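Putative cytochrome P450 hydroxylase (Chondromyces apiculatus DSM 436, PDB 6GMF) probably works as a heme-dependent cytochrome P450 monooxygenase, hydroxylating terpenes with molecular oxygen. Local coordinates at residues 153-156 against 157-160. Residues are numbered along the deposited sequence; the frame is centred on the assembly and turned at random.
Sequences RADF and KRWS
Asp155 and Arg158 sit one turn apart on the outer side of helix 153-163, an alpha-helix of the cytochrome P450 fold packed against helices 136-145 and 177-198. Backbone bonds run from residue i+4 to i throughout: Lys157 N to Arg153 O, Arg158 N to Ala154 O, Trp159 N to Asp155 O and Ser160 N to Phe156 O.

The i to i+3 salt bridge is end-on and converges on one oxygen: Asp155 OD1 takes Arg158 NH1 at 2.9 Å, on its anti side, and Arg158 NH2 at 3.0 Å, from above the carboxylate. The two flat groups stand 81° apart, yet OD1 lies in the guanidinium plane. Arg158 begins extended and bends at chi3 (68°), which turns its end back beside Asp155. Arg152 binds Asp155 OD2, and Glu184 of helix 177-198 shares Arg158 NH2.

Aromatic packing fills the next side. The six-membered ring of Trp159 receives Asp155 CB over its face in a CH-pi contact, 4.0 Å from the centroid, and Asp155 O lies over the same indole near its rim. Phe156 crosses Trp159 at about a right angle, CD2 of Phe156 being 4.1 Å from CE3 of Trp159. Replacing Trp159 with an alanine would probably open a gap beneath Asp155 CB and leave Glu184 without its NE1 donor.

Toward the core, Phe156 and Ser160 both touch Leu231 of the long helix 220-251. Phe156 O accepts twice from Ser160, on opposite faces of its carbonyl plane: from N, and from OG at 2.9 Å.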
loop_
_atom_site.group_PDB
_atom_site.type_symbol
_atom_site.label_atom_id
_atom_site.label_comp_id
_atom_site.label_asym_id
_atom_site.label_seq_id
_atom_site.Cartn_x
_atom_site.Cartn_y
_atom_site.Cartn_z
ATOM N N ARG A 153 -20.810 5.425 6.930
ATOM C CA ARG A 153 -19.982 4.512 6.158
ATOM C C ARG A 153 -19.952 4.892 4.672
ATOM O O ARG A 153 -18.920 4.741 4.030
ATOM C CB ARG A 153 -20.477 3.070 6.319
ATOM C CG ARG A 153 -20.392 2.556 7.747
ATOM C CD ARG A 153 -18.975 2.197 8.113
ATOM N NE ARG A 153 -18.567 0.901 7.559
ATOM C CZ ARG A 153 -18.767 -0.265 8.174
ATOM N NH1 ARG A 153 -18.370 -1.395 7.610
ATOM N NH2 ARG A 153 -19.375 -0.289 9.351
ATOM N N ALA A 154 -21.091 5.382 4.120
ATOM C CA ALA A 154 -21.093 5.774 2.698
ATOM C C ALA A 154 -20.294 7.069 2.467
ATOM O O ALA A 154 -19.555 7.169 1.506
ATOM C CB ALA A 154 -22.510 5.874 2.227
ATOM N N ASP A 155 -20.370 8.020 3.402
ATOM C CA ASP A 155 -19.493 9.183 3.365
ATOM C C ASP A 155 -18.031 8.721 3.432
ATOM O O ASP A 155 -17.208 9.172 2.698
ATOM C CB ASP A 155 -19.716 10.171 4.510
ATOM C CG ASP A 155 -20.966 11.017 4.434
ATOM O OD1 ASP A 155 -21.489 11.219 3.277
ATOM O OD2 ASP A 155 -21.400 11.465 5.511
ATOM N N PHE A 156 -17.748 7.717 4.278
ATOM C CA PHE A 156 -16.362 7.244 4.439
ATOM C C PHE A 156 -15.862 6.626 3.133
ATOM O O PHE A 156 -14.704 6.799 2.732
ATOM C CB PHE A 156 -16.266 6.235 5.575
ATOM C CG PHE A 156 -14.854 5.871 5.952
ATOM C CD1 PHE A 156 -14.202 4.834 5.305
ATOM C CD2 PHE A 156 -14.150 6.566 6.927
ATOM C CE1 PHE A 156 -12.937 4.422 5.683
ATOM C CE2 PHE A 156 -12.859 6.191 7.251
ATOM C CZ PHE A 156 -12.247 5.129 6.617
ATOM N N LYS A 157 -16.735 5.869 2.472
ATOM C CA LYS A 157 -16.417 5.332 1.148
ATOM C C LYS A 157 -16.076 6.455 0.161
ATOM O O LYS A 157 -15.122 6.337 -0.554
ATOM C CB LYS A 157 -17.542 4.451 0.606
ATOM C CG LYS A 157 -17.352 3.994 -0.835
ATOM C CD LYS A 157 -18.446 3.067 -1.309
ATOM C CE LYS A 157 -18.465 2.678 -2.779
ATOM N NZ LYS A 157 -18.036 3.766 -3.698
ATOM N N ARG A 158 -16.890 7.516 0.153
ATOM C CA ARG A 158 -16.649 8.590 -0.769
ATOM C C ARG A 158 -15.290 9.241 -0.485
ATOM O O ARG A 158 -14.549 9.499 -1.385
ATOM C CB ARG A 158 -17.783 9.608 -0.708
ATOM C CG ARG A 158 -17.609 10.755 -1.688
ATOM C CD ARG A 158 -18.776 11.734 -1.654
ATOM N NE ARG A 158 -18.933 12.516 -0.446
ATOM C CZ ARG A 158 -19.749 12.242 0.582
ATOM N NH1 ARG A 158 -20.605 11.216 0.558
ATOM N NH2 ARG A 158 -19.647 12.947 1.693
ATOM N N TRP A 159 -15.003 9.507 0.784
ATOM C CA TRP A 159 -13.742 10.090 1.172
ATOM C C TRP A 159 -12.585 9.187 0.717
ATOM O O TRP A 159 -11.647 9.650 0.089
ATOM C CB TRP A 159 -13.657 10.349 2.677
ATOM C CG TRP A 159 -14.789 11.153 3.226
ATOM C CD1 TRP A 159 -15.468 12.151 2.579
ATOM C CD2 TRP A 159 -15.299 11.119 4.565
ATOM N NE1 TRP A 159 -16.415 12.685 3.420
ATOM C CE2 TRP A 159 -16.350 12.046 4.627
ATOM C CE3 TRP A 159 -15.038 10.325 5.682
ATOM C CZ2 TRP A 159 -17.085 12.246 5.793
ATOM C CZ3 TRP A 159 -15.804 10.480 6.808
ATOM C CH2 TRP A 159 -16.815 11.427 6.858
ATOM N N SER A 160 -12.720 7.882 0.979
ATOM C CA SER A 160 -11.728 6.876 0.597
ATOM C C SER A 160 -11.536 6.905 -0.922
ATOM O O SER A 160 -10.393 6.923 -1.400
ATOM C CB SER A 160 -12.162 5.490 1.058
ATOM O OG SER A 160 -12.139 5.394 2.467
#